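PDB 2PWY: tRNA (adenine-N(1)-)-methyltransferase from Thermus thermophilus, which catalyses the S-adenosyl-L-methionine-dependent methylation of adenine 58 in tRNA at N1 and is required for cell growth at extreme temperatures. Local coordinates for residues 109-114 against 122-127; 99-104 against 155-160; 86-91 against 195-200. One frame throughout, in Å; residues are numbered along the deposited sequence.

Contact 1 of 3, residues 109-114 against 122-127; sequences GLTLFL and GLVESY. With SAH (S-adenosyl-L-homocysteine), chain E.
Above the face of the flat L114 carbonyl group lies a methyl of V124, its CG2 3.7 Å from L114 C. A second flat group, the F113 ring, has G109 O at its edge, in plane, within the helix. The carboxylate of S-adenosyl-L-homocysteine meets two successive amides of the first helical turn: G109 N donates to OXT at 3.1 Å, and L110 N to O at 2.9 Å, where the N-H...O angle is 161°. These N-H groups would probably help to offset the carboxylate charge.

A chi1 of -179° parts the two methyls of V124: CG1 reaches L114 CD1 and T111 CG2, the latter at 4.2 Å, while CG2 also meets L114 CB at 3.9 Å. Toward S126 on the strand, the hydroxyl of T111 on the helix lies 4.0 Å away, OG1 to OG; each is hydrogen-bonded to E102 OE1, and S126 OG also to T105 OG1.

A side chain at G109 would collide with ligand O, consistent with a glycine-rich turn at this carboxylate site. Helix 109-118 packs nearly antiparallel (159°) on strand 123-128, and with strand 99-103 they form a beta-alpha-beta unit of the Rossmann-like class I methyltransferase fold.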
loop_
_atom_site.group_PDB
_atom_site.type_symbol
_atom_site.label_atom_id
_atom_site.label_comp_id
_atom_site.label_asym_id
_atom_site.label_seq_id
_atom_site.Cartn_x
_atom_site.Cartn_y
_atom_site.Cartn_z
ATOM N N GLY A 109 2.537 11.268 -23.751
ATOM C CA GLY A 109 3.138 10.225 -22.913
ATOM C C GLY A 109 2.435 8.895 -23.099
ATOM O O GLY A 109 3.059 7.902 -23.476
ATOM N N LEU A 110 1.130 8.872 -22.835
ATOM C CA LEU A 110 0.345 7.650 -23.054
ATOM C C LEU A 110 0.388 7.247 -24.538
ATOM O O LEU A 110 0.476 6.064 -24.865
ATOM C CB LEU A 110 -1.093 7.837 -22.551
ATOM C CG LEU A 110 -2.001 6.606 -22.680
ATOM C CD1 LEU A 110 -1.368 5.377 -22.042
ATOM C CD2 LEU A 110 -3.430 6.883 -22.146
ATOM N N THR A 111 0.361 8.239 -25.432
ATOM C CA THR A 111 0.455 7.979 -26.872
ATOM C C THR A 111 1.642 7.074 -27.203
ATOM O O THR A 111 1.508 6.123 -27.975
ATOM C CB THR A 111 0.562 9.279 -27.696
ATOM O OG1 THR A 111 -0.467 10.190 -27.279
ATOM C CG2 THR A 111 0.409 8.957 -29.191
ATOM N N LEU A 112 2.797 7.367 -26.605
ATOM C CA LEU A 112 3.991 6.566 -26.848
ATOM C C LEU A 112 3.841 5.118 -26.381
ATOM O O LEU A 112 4.235 4.188 -27.098
ATOM C CB LEU A 112 5.209 7.247 -26.216
ATOM C CG LEU A 112 5.721 8.468 -27.000
ATOM C CD1 LEU A 112 6.637 9.302 -26.117
ATOM C CD2 LEU A 112 6.442 8.048 -28.319
ATOM N N PHE A 113 3.244 4.926 -25.204
ATOM C CA PHE A 113 2.985 3.578 -24.683
ATOM C C PHE A 113 2.042 2.814 -25.620
ATOM O O PHE A 113 2.291 1.650 -25.984
ATOM C CB PHE A 113 2.403 3.645 -23.265
ATOM C CG PHE A 113 3.460 3.720 -22.198
ATOM C CD1 PHE A 113 4.070 4.932 -21.889
ATOM C CD2 PHE A 113 3.863 2.561 -21.527
ATOM C CE1 PHE A 113 5.084 5.001 -20.899
ATOM C CE2 PHE A 113 4.863 2.617 -20.542
ATOM C CZ PHE A 113 5.472 3.831 -20.233
ATOM N N LEU A 114 0.972 3.484 -26.035
ATOM C CA LEU A 114 -0.003 2.893 -26.967
ATOM C C LEU A 114 0.640 2.513 -28.314
ATOM O O LEU A 114 0.378 1.436 -28.877
ATOM C CB LEU A 114 -1.183 3.859 -27.185
ATOM C CG LEU A 114 -2.043 4.234 -25.959
ATOM C CD1 LEU A 114 -3.090 5.275 -26.383
ATOM C CD2 LEU A 114 -2.691 3.019 -25.303
ATOM N N GLY A 122 -0.180 -1.558 -36.484
ATOM C CA GLY A 122 -1.322 -1.077 -35.714
ATOM C C GLY A 122 -1.580 0.404 -35.928
ATOM O O GLY A 122 -0.987 1.037 -36.818
ATOM N N LEU A 123 -2.471 0.960 -35.117
ATOM C CA LEU A 123 -2.829 2.365 -35.235
ATOM C C LEU A 123 -3.229 2.931 -33.891
ATOM O O LEU A 123 -4.012 2.320 -33.161
ATOM C CB LEU A 123 -3.997 2.529 -36.222
ATOM C CG LEU A 123 -4.617 3.933 -36.306
ATOM C CD1 LEU A 123 -3.667 4.924 -37.001
ATOM C CD2 LEU A 123 -5.981 3.899 -36.981
ATOM N N VAL A 124 -2.689 4.107 -33.578
ATOM C CA VAL A 124 -3.182 4.919 -32.468
ATOM C C VAL A 124 -3.904 6.108 -33.126
ATOM O O VAL A 124 -3.293 6.918 -33.823
ATOM C CB VAL A 124 -2.021 5.415 -31.541
ATOM C CG1 VAL A 124 -2.576 6.245 -30.355
ATOM C CG2 VAL A 124 -1.173 4.242 -31.038
ATOM N N GLU A 125 -5.219 6.171 -32.940
ATOM C CA GLU A 125 -6.038 7.256 -33.462
ATOM C C GLU A 125 -6.242 8.220 -32.305
ATOM O O GLU A 125 -7.070 7.971 -31.437
ATOM C CB GLU A 125 -7.383 6.674 -33.881
ATOM C CG GLU A 125 -8.210 7.563 -34.762
ATOM C CD GLU A 125 -7.933 7.276 -36.214
ATOM O OE1 GLU A 125 -8.545 6.340 -36.764
ATOM O OE2 GLU A 125 -7.079 7.972 -36.783
ATOM N N SER A 126 -5.490 9.318 -32.287
ATOM C CA SER A 126 -5.419 10.157 -31.100
ATOM C C SER A 126 -6.043 11.530 -31.312
ATOM O O SER A 126 -5.772 12.188 -32.322
ATOM C CB SER A 126 -3.952 10.300 -30.663
ATOM O OG SER A 126 -3.858 10.886 -29.379
ATOM N N TYR A 127 -6.874 11.961 -30.365
ATOM C CA TYR A 127 -7.586 13.252 -30.480
ATOM C C TYR A 127 -7.164 14.210 -29.397
ATOM O O TYR A 127 -7.033 13.822 -28.238
ATOM C CB TYR A 127 -9.114 13.053 -30.404
ATOM C CG TYR A 127 -9.640 12.456 -31.675
ATOM C CD1 TYR A 127 -10.279 13.246 -32.622
ATOM C CD2 TYR A 127 -9.445 11.102 -31.959
ATOM C CE1 TYR A 127 -10.740 12.694 -33.820
ATOM C CE2 TYR A 127 -9.894 10.552 -33.150
ATOM C CZ TYR A 127 -10.529 11.354 -34.073
ATOM O OH TYR A 127 -10.965 10.802 -35.256
HETATM N N SAH E . -2.359 11.080 -21.424
HETATM C CA SAH E . -1.751 12.380 -21.859
HETATM C CB SAH E . -2.219 13.527 -20.972
HETATM C CG SAH E . -3.668 13.930 -21.258
HETATM S SD SAH E . -4.069 15.456 -20.364
HETATM C C SAH E . -0.241 12.239 -21.833
HETATM O O SAH E . 0.276 11.208 -21.377
HETATM O OXT SAH E . 0.480 13.136 -22.284
HETATM C "C5'" SAH E . -5.767 15.595 -20.979
HETATM C "C4'" SAH E . -5.825 16.216 -22.379
HETATM O "O4'" SAH E . -7.088 15.939 -22.949
HETATM C "C3'" SAH E . -5.666 17.741 -22.426
HETATM O "O3'" SAH E . -4.633 18.050 -23.356
HETATM C "C2'" SAH E . -7.028 18.257 -22.894
HETATM O "O2'" SAH E . -6.948 19.371 -23.754
HETATM C "C1'" SAH E . -7.551 17.076 -23.672
HETATM N N9 SAH E . -9.009 16.883 -23.745
HETATM C C8 SAH E . -9.901 16.941 -22.712
HETATM N N7 SAH E . -11.116 16.613 -23.207
HETATM C C5 SAH E . -11.008 16.301 -24.517
HETATM C C6 SAH E . -11.937 15.902 -25.485
HETATM N N6 SAH E . -13.234 15.740 -25.179
HETATM N N1 SAH E . -11.476 15.666 -26.773
HETATM C C2 SAH E . -10.151 15.830 -27.096
HETATM N N3 SAH E . -9.248 16.236 -26.133
HETATM C C4 SAH E . -9.674 16.464 -24.867
#

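Contact 2 of 3, residues 99-104 against 155-160; sequences RVLEAG and GKLEEA. With SAH (S-adenosyl-L-homocysteine), chain E.
L157 and L101 reach toward each other tip to tip, L157 CD1 lying 4.0 Å from L101 CD2, while the other L157 methyl, CD2, rests on A103 CB at 3.7 Å. A chi1 of -178° swings the L157 fork across two residues that point the same way from strand 99-103. Y127 and L172, from the strands flanking 99-103, also touch the L157 side chain. The packing thus sets the loop after strand 150-154 against the central parallel strands of the Rossmann-like sheet, where class I methyltransferases hold the cofactor adenine.

Hydrogen bonds to that adenine form a second group. L157 N donates to ligand N1 at 3.1 Å, with an N-H...N angle of 167°. Ligand N6 in turn donates to E158 OE1 at 2.8 Å, so one donor and one acceptor match the adenine pattern. The bend of the E158 chain at chi2 (92°) brings the carboxylate back to N6. Shortening E158 to an alanine would remove the carboxylate and is likely to leave ligand N6 without this acceptor, the bond from L157 N then being the one these two segments still give the adenine.

At G104, preceded by a cis peptide, CA comes within 3.3 Å of ligand O4', and a CB there would overlap the ribose.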
loop_
_atom_site.group_PDB
_atom_site.type_symbol
_atom_site.label_atom_id
_atom_site.label_comp_id
_atom_site.label_asym_id
_atom_site.label_seq_id
_atom_site.Cartn_x
_atom_site.Cartn_y
_atom_site.Cartn_z
ATOM N N ARG A 99 -5.977 -1.505 -33.280
ATOM C CA ARG A 99 -6.308 -0.100 -33.512
ATOM C C ARG A 99 -6.904 0.447 -32.222
ATOM O O ARG A 99 -7.918 -0.064 -31.741
ATOM C CB ARG A 99 -7.297 0.018 -34.668
ATOM C CG ARG A 99 -6.791 -0.624 -35.949
ATOM C CD ARG A 99 -7.839 -0.626 -37.059
ATOM N NE ARG A 99 -7.827 0.611 -37.845
ATOM C CZ ARG A 99 -8.767 1.546 -37.771
ATOM N NH1 ARG A 99 -9.790 1.383 -36.946
ATOM N NH2 ARG A 99 -8.697 2.641 -38.527
ATOM N N VAL A 100 -6.255 1.460 -31.659
ATOM C CA VAL A 100 -6.678 2.012 -30.374
ATOM C C VAL A 100 -7.030 3.491 -30.502
ATOM O O VAL A 100 -6.299 4.259 -31.123
ATOM C CB VAL A 100 -5.613 1.758 -29.264
ATOM C CG1 VAL A 100 -4.250 2.399 -29.611
ATOM C CG2 VAL A 100 -6.118 2.233 -27.903
ATOM N N LEU A 101 -8.158 3.860 -29.902
ATOM C CA LEU A 101 -8.624 5.242 -29.891
ATOM C C LEU A 101 -8.141 5.902 -28.604
ATOM O O LEU A 101 -8.254 5.315 -27.522
ATOM C CB LEU A 101 -10.152 5.263 -29.941
ATOM C CG LEU A 101 -10.849 6.618 -30.077
ATOM C CD1 LEU A 101 -10.538 7.287 -31.417
ATOM C CD2 LEU A 101 -12.377 6.414 -29.875
ATOM N N GLU A 102 -7.622 7.125 -28.723
ATOM C CA GLU A 102 -7.120 7.855 -27.565
ATOM C C GLU A 102 -7.617 9.287 -27.511
ATOM O O GLU A 102 -7.626 9.982 -28.524
ATOM C CB GLU A 102 -5.577 7.895 -27.560
ATOM C CG GLU A 102 -5.019 8.686 -26.368
ATOM C CD GLU A 102 -3.515 8.982 -26.436
ATOM O OE1 GLU A 102 -2.963 9.200 -27.541
ATOM O OE2 GLU A 102 -2.882 9.002 -25.352
ATOM N N ALA A 103 -8.003 9.732 -26.319
ATOM C CA ALA A 103 -8.159 11.172 -26.051
ATOM C C ALA A 103 -7.948 11.434 -24.551
ATOM O O ALA A 103 -8.303 10.583 -23.737
ATOM C CB ALA A 103 -9.549 11.658 -26.494
ATOM N N GLY A 104 -7.340 12.570 -24.174
ATOM C CA GLY A 104 -6.725 13.524 -25.110
ATOM C C GLY A 104 -5.238 13.247 -25.289
ATOM O O GLY A 104 -4.589 12.742 -24.368
ATOM N N GLY A 155 -9.139 18.381 -32.383
ATOM C CA GLY A 155 -10.583 18.454 -32.181
ATOM C C GLY A 155 -11.059 17.651 -30.995
ATOM O O GLY A 155 -10.300 16.885 -30.398
ATOM N N LYS A 156 -12.331 17.834 -30.656
ATOM C CA LYS A 156 -12.953 17.080 -29.573
ATOM C C LYS A 156 -13.316 15.685 -30.058
ATOM O O LYS A 156 -13.825 15.515 -31.172
ATOM C CB LYS A 156 -14.199 17.807 -29.061
ATOM C CG LYS A 156 -13.895 19.130 -28.371
ATOM C CD LYS A 156 -15.145 20.005 -28.279
ATOM C CE LYS A 156 -14.846 21.361 -27.617
ATOM N NZ LYS A 156 -13.707 22.113 -28.273
ATOM N N LEU A 157 -13.042 14.688 -29.222
ATOM C CA LEU A 157 -13.401 13.323 -29.551
ATOM C C LEU A 157 -14.913 13.204 -29.815
ATOM O O LEU A 157 -15.310 12.467 -30.707
ATOM C CB LEU A 157 -12.939 12.346 -28.459
ATOM C CG LEU A 157 -13.219 10.851 -28.696
ATOM C CD1 LEU A 157 -12.633 10.380 -30.035
ATOM C CD2 LEU A 157 -12.731 9.972 -27.539
ATOM N N GLU A 158 -15.732 13.956 -29.064
ATOM C CA GLU A 158 -17.204 13.972 -29.231
ATOM C C GLU A 158 -17.643 14.199 -30.673
ATOM O O GLU A 158 -18.756 13.820 -31.054
ATOM C CB GLU A 158 -17.856 15.120 -28.439
ATOM C CG GLU A 158 -17.787 15.052 -26.977
ATOM C CD GLU A 158 -16.578 15.763 -26.428
ATOM O OE1 GLU A 158 -15.459 15.505 -26.910
ATOM O OE2 GLU A 158 -16.763 16.567 -25.492
ATOM N N GLU A 159 -16.789 14.865 -31.446
ATOM C CA GLU A 159 -17.149 15.343 -32.782
ATOM C C GLU A 159 -16.455 14.545 -33.882
ATOM O O GLU A 159 -16.593 14.851 -35.075
ATOM C CB GLU A 159 -16.852 16.847 -32.890
ATOM C CG GLU A 159 -17.721 17.645 -31.915
ATOM C CD GLU A 159 -17.385 19.120 -31.826
ATOM O OE1 GLU A 159 -16.469 19.599 -32.530
ATOM O OE2 GLU A 159 -18.057 19.812 -31.031
ATOM N N ALA A 160 -15.739 13.497 -33.480
ATOM C CA ALA A 160 -14.941 12.712 -34.421
ATOM C C ALA A 160 -15.810 11.888 -35.366
ATOM O O ALA A 160 -16.844 11.369 -34.970
ATOM C CB ALA A 160 -14.000 11.797 -33.668
HETATM N N SAH E . -2.359 11.080 -21.424
HETATM C CA SAH E . -1.751 12.380 -21.859
HETATM C CB SAH E . -2.219 13.527 -20.972
HETATM C CG SAH E . -3.668 13.930 -21.258
HETATM S SD SAH E . -4.069 15.456 -20.364
HETATM C C SAH E . -0.241 12.239 -21.833
HETATM O O SAH E . 0.276 11.208 -21.377
HETATM O OXT SAH E . 0.480 13.136 -22.284
HETATM C "C5'" SAH E . -5.767 15.595 -20.979
HETATM C "C4'" SAH E . -5.825 16.216 -22.379
HETATM O "O4'" SAH E . -7.088 15.939 -22.949
HETATM C "C3'" SAH E . -5.666 17.741 -22.426
HETATM O "O3'" SAH E . -4.633 18.050 -23.356
HETATM C "C2'" SAH E . -7.028 18.257 -22.894
HETATM O "O2'" SAH E . -6.948 19.371 -23.754
HETATM C "C1'" SAH E . -7.551 17.076 -23.672
HETATM N N9 SAH E . -9.009 16.883 -23.745
HETATM C C8 SAH E . -9.901 16.941 -22.712
HETATM N N7 SAH E . -11.116 16.613 -23.207
HETATM C C5 SAH E . -11.008 16.301 -24.517
HETATM C C6 SAH E . -11.937 15.902 -25.485
HETATM N N6 SAH E . -13.234 15.740 -25.179
HETATM N N1 SAH E . -11.476 15.666 -26.773
HETATM C C2 SAH E . -10.151 15.830 -27.096
HETATM N N3 SAH E . -9.248 16.236 -26.133
HETATM C C4 SAH E . -9.674 16.464 -24.867
#

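Contact 3 of 3, residues 86-91 against 195-200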
loop_
_atom_site.group_PDB
_atom_site.type_symbol
_atom_site.label_atom_id
_atom_site.label_comp_id
_atom_site.label_asym_id
_atom_site.label_seq_id
_atom_site.Cartn_x
_atom_site.Cartn_y
_atom_site.Cartn_z
ATOM N N SER A 86 1.662 1.888 -18.426
ATOM C CA SER A 86 1.997 0.467 -18.481
ATOM C C SER A 86 0.782 -0.419 -18.164
ATOM O O SER A 86 0.462 -1.359 -18.917
ATOM C CB SER A 86 3.136 0.194 -17.483
ATOM O OG SER A 86 3.504 -1.172 -17.475
ATOM N N ALA A 87 0.097 -0.123 -17.058
ATOM C CA ALA A 87 -1.097 -0.875 -16.664
ATOM C C ALA A 87 -2.225 -0.709 -17.673
ATOM O O ALA A 87 -2.928 -1.679 -17.986
ATOM C CB ALA A 87 -1.552 -0.478 -15.265
ATOM N N MET A 88 -2.397 0.507 -18.190
ATOM C CA MET A 88 -3.480 0.748 -19.156
ATOM C C MET A 88 -3.336 -0.097 -20.414
ATOM O O MET A 88 -4.323 -0.621 -20.923
ATOM C CB MET A 88 -3.584 2.227 -19.515
ATOM C CG MET A 88 -4.112 3.050 -18.375
ATOM S SD MET A 88 -4.161 4.798 -18.770
ATOM C CE MET A 88 -5.620 4.839 -19.820
ATOM N N VAL A 89 -2.108 -0.253 -20.900
ATOM C CA VAL A 89 -1.878 -1.082 -22.081
ATOM C C VAL A 89 -2.279 -2.538 -21.830
ATOM O O VAL A 89 -2.872 -3.185 -22.701
ATOM C CB VAL A 89 -0.427 -0.961 -22.555
ATOM C CG1 VAL A 89 -0.115 -2.017 -23.620
ATOM C CG2 VAL A 89 -0.197 0.460 -23.099
ATOM N N THR A 90 -1.979 -3.041 -20.634
ATOM C CA THR A 90 -2.349 -4.406 -20.269
ATOM C C THR A 90 -3.861 -4.537 -20.065
ATOM O O THR A 90 -4.475 -5.507 -20.508
ATOM C CB THR A 90 -1.597 -4.876 -19.006
ATOM O OG1 THR A 90 -0.188 -4.868 -19.291
ATOM C CG2 THR A 90 -2.013 -6.318 -18.639
ATOM N N LEU A 91 -4.463 -3.564 -19.387
ATOM C CA LEU A 91 -5.914 -3.596 -19.172
ATOM C C LEU A 91 -6.701 -3.480 -20.482
ATOM O O LEU A 91 -7.775 -4.062 -20.620
ATOM C CB LEU A 91 -6.334 -2.511 -18.198
ATOM C CG LEU A 91 -5.797 -2.686 -16.769
ATOM C CD1 LEU A 91 -6.096 -1.422 -15.970
ATOM C CD2 LEU A 91 -6.427 -3.908 -16.112
ATOM N N VAL A 195 -10.584 2.112 -21.084
ATOM C CA VAL A 195 -9.907 2.329 -19.801
ATOM C C VAL A 195 -9.641 3.814 -19.636
ATOM O O VAL A 195 -9.011 4.440 -20.509
ATOM C CB VAL A 195 -8.575 1.539 -19.662
ATOM C CG1 VAL A 195 -7.961 1.827 -18.279
ATOM C CG2 VAL A 195 -8.811 0.026 -19.845
ATOM N N ALA A 196 -10.156 4.373 -18.541
ATOM C CA ALA A 196 -10.013 5.795 -18.229
ATOM C C ALA A 196 -9.132 6.021 -17.012
ATOM O O ALA A 196 -9.204 5.280 -16.031
ATOM C CB ALA A 196 -11.366 6.448 -17.998
ATOM N N TYR A 197 -8.334 7.084 -17.094
ATOM C CA TYR A 197 -7.407 7.512 -16.044
ATOM C C TYR A 197 -8.012 8.746 -15.371
ATOM O O TYR A 197 -8.305 9.736 -16.036
ATOM C CB TYR A 197 -6.087 7.825 -16.744
ATOM C CG TYR A 197 -4.916 8.377 -15.958
ATOM C CD1 TYR A 197 -3.969 7.521 -15.382
ATOM C CD2 TYR A 197 -4.681 9.750 -15.897
ATOM C CE1 TYR A 197 -2.840 8.033 -14.719
ATOM C CE2 TYR A 197 -3.554 10.271 -15.231
ATOM C CZ TYR A 197 -2.643 9.409 -14.661
ATOM O OH TYR A 197 -1.532 9.913 -14.021
ATOM N N LEU A 198 -8.240 8.669 -14.061
ATOM C CA LEU A 198 -8.928 9.745 -13.341
ATOM C C LEU A 198 -8.326 9.973 -11.949
ATOM O O LEU A 198 -8.252 9.032 -11.148
ATOM C CB LEU A 198 -10.400 9.391 -13.173
ATOM C CG LEU A 198 -11.277 9.463 -14.420
ATOM C CD1 LEU A 198 -12.645 8.811 -14.136
ATOM C CD2 LEU A 198 -11.429 10.912 -14.922
ATOM N N PRO A 199 -7.892 11.211 -11.661
ATOM C CA PRO A 199 -7.249 11.448 -10.362
ATOM C C PRO A 199 -8.158 11.293 -9.132
ATOM O O PRO A 199 -7.685 10.819 -8.082
ATOM C CB PRO A 199 -6.746 12.896 -10.461
ATOM C CG PRO A 199 -6.794 13.237 -11.920
ATOM C CD PRO A 199 -7.916 12.427 -12.497
ATOM N N ASN A 200 -9.420 11.694 -9.249
ATOM C CA ASN A 200 -10.309 11.811 -8.089
ATOM C C ASN A 200 -11.332 10.691 -8.033
ATOM O O ASN A 200 -11.926 10.321 -9.057
ATOM C CB ASN A 200 -11.048 13.161 -8.104
ATOM C CG ASN A 200 -10.117 14.330 -7.861
ATOM O OD1 ASN A 200 -9.688 14.566 -6.734
ATOM N ND2 ASN A 200 -9.798 15.067 -8.917
#
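The forked side chain of V195 is the bump that fills a hollow on helix 82-91, between M88 and L91, one helical turn apart. Its two methyls divide the work: CG1 lies 4.0 Å from M88 CG, and CG2 lies 3.9 Å from L91 CB. This split follows from chi1 of -179°, which sets CG1 anti to the backbone N and leaves CG2 beside it. At L91 it is the base of the side chain that touches, since CG2 also approaches the L91 carbonyl carbon.

The complementary bump is M88, whose side chain enters the dip between V195 and Y197, two residues apart on the strand. It crosses V195 obliquely and Y197 at about a right angle. The chain runs extended to SD and then bends, chi3 77°, which brings CE over to the V195 backbone, 3.5 Å from V195 O. At the bend, SD packs on Y197 CB at 4.1 Å. The same sulfur makes an oblique Met-aromatic contact with the Y197 ring. The four side chains are buried.

This is helix-on-sheet packing in the Rossmann-like catalytic domain, close to its cofactor site: the Y197 side chain comes within about 3 Å of that of D173, an S-adenosyl-L-methionine-binding residue, and about 6 Å of the bound ligand. The axes of the short segments pass 9.3 Å apart and run nearly antiparallel, at 157°. L249 of strand 248-254, which pairs antiparallel with 192-198, touches M88, L91 and Y197 alike and extends the floor beneath the helix. L110 of helix 109-118 touches M88, and L222 of strand 216-232 meets L91. Elsewhere on helix 82-91, S86 is hydrogen-bonded to T90 of the second subunit, so one helix joins the sheet to the subunit interface.

How the contacts relate
All three contacts are buried, and all reach the same mixed sheet, but their chemistry changes with place. Contacts 1 and 3 each lay a helix almost antiparallel on a strand at the same spacing; these helices pack together where L110 CD2 meets M88 CE. Contact 2 instead sets a loop against a strand. Contacts 1 and 2 share the ligand, one at its carboxylate and the other at its adenine, and are tied together by E102 OE1, 2.7 Å from both T111 OG1 and S126 OG. Contact 3 is van der Waals packing with one oblique Met-aromatic contact, and has no ligand bond in its segments. Along the chain, contact 1 lies within the loop closed by contact 2, and contact 2 within that closed by contact 3.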